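Long-range contacts in metal cation efflux system protein CzcD (Cupriavidus metallidurans, PDB 6VD9), which mediates low-level metal resistance, probably by exporting cations such as zinc from cytoplasm to periplasm, and is represented here by its C-terminal, probably cytoplasmic dimerisation domain: residues E7-I12 with H22-W27; V38-D43 with V69-E74. One frame throughout, in Å; residues are numbered along the deposited sequence. Where two conformers were deposited one is given.

Contact 1 (E7-I12 with H22-W27); sequences EVEKQI and HDLHIW. With NI (nickel (II) ion), chain E.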
loop_
_atom_site.group_PDB
_atom_site.type_symbol
_atom_site.label_atom_id
_atom_site.label_comp_id
_atom_site.label_asym_id
_atom_site.label_seq_id
_atom_site.Cartn_x
_atom_site.Cartn_y
_atom_site.Cartn_z
ATOM N N GLU A 7 -18.234 4.147 7.972
ATOM C CA GLU A 7 -17.995 2.865 8.637
ATOM C C GLU A 7 -16.581 2.457 8.252
ATOM O O GLU A 7 -15.948 1.904 9.103
ATOM C CB GLU A 7 -18.995 1.781 8.226
ATOM C CG GLU A 7 -20.249 1.704 9.081
ATOM C CD GLU A 7 -20.025 1.755 10.574
ATOM O OE1 GLU A 7 -19.341 0.862 11.093
ATOM O OE2 GLU A 7 -20.522 2.708 11.197
ATOM N N VAL A 8 -16.171 2.665 6.997
ATOM C CA VAL A 8 -14.810 2.241 6.542
ATOM C C VAL A 8 -13.793 2.988 7.415
ATOM O O VAL A 8 -12.956 2.342 8.020
ATOM C CB VAL A 8 -14.577 2.457 5.034
ATOM C CG1 VAL A 8 -13.147 2.115 4.643
ATOM C CG2 VAL A 8 -15.584 1.672 4.190
ATOM N N GLU A 9 -13.920 4.309 7.525
ATOM C CA GLU A 9 -13.030 5.145 8.386
ATOM C C GLU A 9 -13.050 4.621 9.822
ATOM O O GLU A 9 -11.970 4.415 10.420
ATOM C CB GLU A 9 -13.468 6.618 8.319
ATOM C CG GLU A 9 -13.416 7.202 6.914
ATOM C CD GLU A 9 -14.197 8.499 6.817
ATOM O OE1 GLU A 9 -15.086 8.699 7.683
ATOM O OE2 GLU A 9 -13.876 9.296 5.926
ATOM N N LYS A 10 -14.231 4.429 10.400
ATOM C CA LYS A 10 -14.378 3.944 11.796
ATOM C C LYS A 10 -13.656 2.612 11.905
ATOM O O LYS A 10 -12.942 2.393 12.878
ATOM C CB LYS A 10 -15.865 3.823 12.172
ATOM C CG LYS A 10 -16.167 3.190 13.529
ATOM C CD LYS A 10 -17.641 3.336 14.031
ATOM C CE LYS A 10 -17.804 2.725 15.415
ATOM N NZ LYS A 10 -19.192 2.749 15.945
ATOM N N GLN A 11 -13.855 1.709 10.948
ATOM C CA GLN A 11 -13.307 0.348 11.112
ATOM C C GLN A 11 -11.779 0.381 10.981
ATOM O O GLN A 11 -11.139 -0.472 11.624
ATOM C CB GLN A 11 -13.968 -0.634 10.147
ATOM C CG GLN A 11 -15.433 -0.862 10.477
ATOM C CD GLN A 11 -15.619 -1.301 11.908
ATOM O OE1 GLN A 11 -14.851 -2.099 12.442
ATOM N NE2 GLN A 11 -16.647 -0.755 12.537
ATOM N N ILE A 12 -11.229 1.260 10.128
ATOM C CA ILE A 12 -9.756 1.419 9.969
ATOM C C ILE A 12 -9.195 1.879 11.324
ATOM O O ILE A 12 -8.316 1.184 11.863
ATOM C CB ILE A 12 -9.396 2.384 8.820
ATOM C CG1 ILE A 12 -9.718 1.740 7.470
ATOM C CG2 ILE A 12 -7.948 2.804 8.896
ATOM C CD1 ILE A 12 -9.451 2.614 6.289
ATOM N N HIS A 22 -4.650 8.635 6.191
ATOM C CA HIS A 22 -4.968 9.763 5.282
ATOM C C HIS A 22 -5.004 9.188 3.883
ATOM O O HIS A 22 -4.594 8.001 3.709
ATOM C CB HIS A 22 -3.943 10.887 5.449
ATOM C CG HIS A 22 -2.536 10.444 5.284
ATOM N ND1 HIS A 22 -1.776 9.923 6.353
ATOM C CD2 HIS A 22 -1.717 10.466 4.216
ATOM C CE1 HIS A 22 -0.571 9.629 5.907
ATOM N NE2 HIS A 22 -0.506 9.952 4.625
ATOM N N ASP A 23 -5.401 10.020 2.929
ATOM C CA ASP A 23 -5.400 9.686 1.475
ATOM C C ASP A 23 -6.165 8.361 1.256
ATOM O O ASP A 23 -5.669 7.505 0.477
ATOM C CB ASP A 23 -3.975 9.580 0.911
ATOM C CG ASP A 23 -3.089 10.823 1.030
ATOM O OD1 ASP A 23 -3.538 11.801 1.574
ATOM O OD2 ASP A 23 -1.919 10.754 0.605
ATOM N N LEU A 24 -7.310 8.180 1.919
ATOM C CA LEU A 24 -8.218 7.041 1.665
ATOM C C LEU A 24 -8.924 7.332 0.351
ATOM O O LEU A 24 -9.567 8.420 0.252
ATOM C CB LEU A 24 -9.225 6.866 2.810
ATOM C CG LEU A 24 -10.301 5.816 2.618
ATOM C CD1 LEU A 24 -9.683 4.399 2.472
ATOM C CD2 LEU A 24 -11.232 5.813 3.818
ATOM N N HIS A 25 -8.791 6.449 -0.609
ATOM C CA HIS A 25 -9.539 6.520 -1.893
ATOM C C HIS A 25 -10.267 5.209 -2.150
ATOM O O HIS A 25 -9.678 4.126 -2.003
ATOM C CB HIS A 25 -8.632 6.892 -3.064
ATOM C CG HIS A 25 -7.835 8.129 -2.855
ATOM N ND1 HIS A 25 -8.340 9.396 -3.104
ATOM C CD2 HIS A 25 -6.539 8.301 -2.513
ATOM C CE1 HIS A 25 -7.400 10.288 -2.864
ATOM N NE2 HIS A 25 -6.288 9.646 -2.533
ATOM N N ILE A 26 -11.543 5.309 -2.504
ATOM C CA ILE A 26 -12.380 4.105 -2.743
ATOM C C ILE A 26 -13.186 4.433 -3.997
ATOM O O ILE A 26 -13.862 5.491 -4.039
ATOM C CB ILE A 26 -13.269 3.707 -1.543
ATOM C CG1 ILE A 26 -12.533 3.543 -0.214
ATOM C CG2 ILE A 26 -14.020 2.422 -1.870
ATOM C CD1 ILE A 26 -13.465 3.165 0.927
ATOM N N TRP A 27 -12.955 3.654 -5.037
ATOM C CA TRP A 27 -13.539 3.917 -6.368
ATOM C C TRP A 27 -13.916 2.586 -7.006
ATOM O O TRP A 27 -13.426 1.555 -6.537
ATOM C CB TRP A 27 -12.565 4.717 -7.220
ATOM C CG TRP A 27 -11.392 3.991 -7.797
ATOM C CD1 TRP A 27 -11.251 3.589 -9.096
ATOM C CD2 TRP A 27 -10.147 3.666 -7.142
ATOM N NE1 TRP A 27 -10.020 3.020 -9.296
ATOM C CE2 TRP A 27 -9.320 3.052 -8.113
ATOM C CE3 TRP A 27 -9.651 3.822 -5.837
ATOM C CZ2 TRP A 27 -8.032 2.601 -7.825
ATOM C CZ3 TRP A 27 -8.373 3.385 -5.552
ATOM C CH2 TRP A 27 -7.574 2.786 -6.536
HETATM NI NI NI E . 1.251 9.308 3.250
HETATM O O HOH W 1 0.456 10.943 1.541
HETATM O O HOH W 2 2.911 9.137 2.356
HETATM O O HOH W 3 2.406 10.858 4.416
#

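Contact 2 (V38-D43 with V69-E74); sequences VHVVND and VTIQFE. With NI (nickel (II) ion), chain E.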
loop_
_atom_site.group_PDB
_atom_site.type_symbol
_atom_site.label_atom_id
_atom_site.label_comp_id
_atom_site.label_asym_id
_atom_site.label_seq_id
_atom_site.Cartn_x
_atom_site.Cartn_y
_atom_site.Cartn_z
ATOM N N VAL A 38 -5.042 3.427 0.760
ATOM C CA VAL A 38 -5.003 4.228 2.000
ATOM C C VAL A 38 -3.577 4.257 2.526
ATOM O O VAL A 38 -2.819 3.316 2.271
ATOM C CB VAL A 38 -6.037 3.740 3.031
ATOM C CG1 VAL A 38 -5.728 2.359 3.587
ATOM C CG2 VAL A 38 -6.237 4.766 4.136
ATOM N N HIS A 39 -3.214 5.375 3.153
ATOM C CA HIS A 39 -1.950 5.525 3.916
ATOM C C HIS A 39 -2.232 5.440 5.424
ATOM O O HIS A 39 -2.949 6.294 5.956
ATOM C CB HIS A 39 -1.197 6.787 3.519
ATOM C CG HIS A 39 -0.738 6.785 2.102
ATOM N ND1 HIS A 39 0.504 7.259 1.742
ATOM C CD2 HIS A 39 -1.352 6.437 0.947
ATOM C CE1 HIS A 39 0.634 7.181 0.430
ATOM N NE2 HIS A 39 -0.473 6.672 -0.074
ATOM N N VAL A 40 -1.656 4.459 6.099
ATOM C CA VAL A 40 -1.927 4.221 7.545
ATOM C C VAL A 40 -0.686 4.593 8.350
ATOM O O VAL A 40 0.448 4.138 8.005
ATOM C CB VAL A 40 -2.362 2.775 7.810
ATOM C CG1 VAL A 40 -2.403 2.464 9.289
ATOM C CG2 VAL A 40 -3.706 2.501 7.143
ATOM N N VAL A 41 -0.877 5.369 9.416
ATOM C CA VAL A 41 0.225 5.599 10.389
ATOM C C VAL A 41 0.029 4.543 11.476
ATOM O O VAL A 41 -1.025 4.559 12.137
ATOM C CB VAL A 41 0.211 7.038 10.917
ATOM C CG1 VAL A 41 1.301 7.239 11.966
ATOM C CG2 VAL A 41 0.333 8.048 9.777
ATOM N N ASN A 42 0.964 3.602 11.615
ATOM C CA ASN A 42 0.821 2.505 12.609
ATOM C C ASN A 42 1.445 3.003 13.911
ATOM O O ASN A 42 2.271 3.936 13.835
ATOM C CB ASN A 42 1.442 1.200 12.130
ATOM C CG ASN A 42 2.908 1.350 11.786
ATOM O OD1 ASN A 42 3.771 1.004 12.613
ATOM N ND2 ASN A 42 3.205 1.801 10.583
ATOM N N ASP A 43 1.077 2.390 15.020
ATOM C CA ASP A 43 1.768 2.593 16.328
ATOM C C ASP A 43 3.221 2.095 16.232
ATOM O O ASP A 43 3.469 1.048 15.578
ATOM C CB ASP A 43 1.095 1.866 17.488
ATOM C CG ASP A 43 1.621 2.361 18.838
ATOM O OD1 ASP A 43 1.408 3.554 19.107
ATOM O OD2 ASP A 43 2.284 1.567 19.615
ATOM N N VAL A 69 -7.097 -4.056 -2.669
ATOM C CA VAL A 69 -6.578 -3.141 -1.609
ATOM C C VAL A 69 -5.080 -2.879 -1.783
ATOM O O VAL A 69 -4.311 -3.804 -2.078
ATOM C CB VAL A 69 -6.909 -3.757 -0.242
ATOM C CG1 VAL A 69 -6.158 -3.127 0.906
ATOM C CG2 VAL A 69 -8.403 -3.726 0.018
ATOM N N THR A 70 -4.667 -1.642 -1.514
ATOM C CA THR A 70 -3.229 -1.284 -1.400
ATOM C C THR A 70 -3.122 -0.371 -0.193
ATOM O O THR A 70 -3.718 0.727 -0.207
ATOM C CB THR A 70 -2.651 -0.636 -2.665
ATOM O OG1 THR A 70 -3.014 -1.461 -3.778
ATOM C CG2 THR A 70 -1.143 -0.516 -2.613
ATOM N N ILE A 71 -2.469 -0.859 0.830
ATOM C CA ILE A 71 -2.347 -0.181 2.141
ATOM C C ILE A 71 -0.865 0.105 2.360
ATOM O O ILE A 71 -0.067 -0.867 2.396
ATOM C CB ILE A 71 -2.956 -1.009 3.274
ATOM C CG1 ILE A 71 -4.448 -1.209 3.032
ATOM C CG2 ILE A 71 -2.632 -0.354 4.624
ATOM C CD1 ILE A 71 -5.089 -2.311 3.870
ATOM N N GLN A 72 -0.500 1.379 2.479
ATOM C CA GLN A 72 0.886 1.780 2.811
ATOM C C GLN A 72 0.949 2.190 4.278
ATOM O O GLN A 72 0.046 2.847 4.730
ATOM C CB GLN A 72 1.330 2.912 1.893
ATOM C CG GLN A 72 2.701 3.491 2.182
ATOM C CD GLN A 72 3.055 4.528 1.127
ATOM O OE1 GLN A 72 2.994 4.266 -0.065
ATOM N NE2 GLN A 72 3.428 5.737 1.521
ATOM N N PHE A 73 1.983 1.757 4.983
ATOM C CA PHE A 73 2.214 2.158 6.391
ATOM C C PHE A 73 3.371 3.151 6.503
ATOM O O PHE A 73 4.437 2.925 5.866
ATOM C CB PHE A 73 2.473 0.919 7.220
ATOM C CG PHE A 73 1.345 -0.066 7.241
ATOM C CD1 PHE A 73 0.203 0.195 7.985
ATOM C CD2 PHE A 73 1.456 -1.299 6.598
ATOM C CE1 PHE A 73 -0.783 -0.769 8.093
ATOM C CE2 PHE A 73 0.436 -2.229 6.658
ATOM C CZ PHE A 73 -0.702 -1.946 7.387
ATOM N N GLU A 74 3.179 4.164 7.357
ATOM C CA GLU A 74 4.187 5.200 7.725
ATOM C C GLU A 74 4.238 5.303 9.257
ATOM O O GLU A 74 3.287 4.864 9.919
ATOM C CB GLU A 74 3.808 6.559 7.139
ATOM C CG GLU A 74 3.439 6.527 5.674
ATOM C CD GLU A 74 2.648 7.750 5.236
ATOM O OE1 GLU A 74 2.484 8.681 6.067
ATOM O OE2 GLU A 74 2.154 7.759 4.081
HETATM NI NI NI E . 1.251 9.308 3.250
HETATM O O HOH W 3 2.406 10.858 4.416
HETATM O O HOH W 1 0.456 10.943 1.541
HETATM O O HOH W 2 2.911 9.137 2.356
#

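Contact 1 (E7-I12 with H22-W27)
Helix segment 7-12, touching with Val8, Glu9 and Ile12, passes over Leu24 and Ile26 of strand segment 22-27 with the axes 11.1 Å apart at their closest and the N-to-C directions 134° apart. The contact is apolar, small and centred on Leu24, which reaches toward the helix with its CG anti to the backbone N (chi1 174°) and spreads its two methyls along one turn. Branch CD1 meets Ile12 CD1 at 4.2 Å, while CD2 rests on Glu9 CG at 4.0 Å and also approaches Val8 CG1. Only the aliphatic stem of Glu9 therefore takes part, crossing the leucine at a slant as the extended chain carries its carboxylate onward. One step along the same face, Ile26 and Val8 meet end to end: Ile26 CD1 comes to 3.9 Å from Val8 CG1 and lies a little farther from CG2, so both valine methyls take up the isoleucine tip.

His22 and Asp23 serve the other face of the strand. Asp23 has a left-handed backbone conformation, and the pairing with strand 34-42 slips by one residue between His22-His39 and His25-Thr37. This beta bulge places Leu24 against the helix although His22 turns to the nickel, which His22 NE2 binds at 2.3 Å. Asp23 OD2 accepts a hydrogen bond of 2.6 Å from water 1, itself a nickel ligand, a second-shell link consistent with orienting this water.

Farther along strand 18-28, the Trp27 ring meets that of Trp27 of the second subunit. Leu36 and Val38 of strand 34-42 extend the surface beside Leu24, and Phe64 packs against Val8, for helices 5-13 and 53-64 lie on the same face of the three-stranded sheet, in the ferredoxin-like αββαβ arrangement of CDF C-terminal domains.

Contact 2 (V38-D43 with V69-E74)
Val38, Val40, Ile71 and Phe73 form the tight, apolar face of two parallel strand segments, 38-42 and 69-74, whose backbones exchange hydrogen bonds from Val38 N to Thr70 O through to Asn42 N to Glu74 O. Val38 CG1 lies alongside Ile71 CG1 at 3.8 Å. Val40 sets its CB against Phe73 CD1 at 3.6 Å, meeting the ring obliquely, while Ile71 CG2 covers one ring face near the rim.

The reverse face, apart from Val41, is polar, and at Glu74 it is partly exposed. Glu74 OE2 binds nickel at 2.0 Å. His39 ND1, 2.9 Å from Glu74 OE2, donates it a hydrogen bond in the imidazole plane, ring and carboxylate standing 83° apart. The bond from His39 ND1 to nickel, 2.7 Å and clearly out of the ring plane, is long and probably weak; since the hydrogen bond needs a proton on ND1, the two probably represent alternative states. His39 NE2 bonds to Val69 O of the second subunit. Glu74 OE1 takes a hydrogen bond of 2.7 Å from water 3, another nickel ligand. The extended Gln72 chain (chi1 176°) carries its amide obliquely across the His39 ring, and OE1 bonds to Ile71 N of the second subunit, joining the dimer.

Helix 53-64 covers the apolar face, with Leu53 and Leu56 on Ile71; across strand 34-42, strand 18-28 completes the sheet.

How the contacts relate
Contact 1 is complete within the first 27 residues, contact 2 is formed from later ones, and their centres are 11 Å apart. They share one mixed sheet, ordered 18-28, 34-42, 68-74: contact 1 attaches helix 5-13 to one outer strand, and contact 2 joins the central strand to the other. Strands 18-28 and 34-42 link them directly, with His22 N 2.9 Å from His39 O, probably hydrogen-bonded, and Leu24 CD1 packing on Val38 CB. All three strands thus contribute to a single nickel site on one face, while the helices lie over the other. Metal binding consequently draws on the whole width of this dimerisation domain.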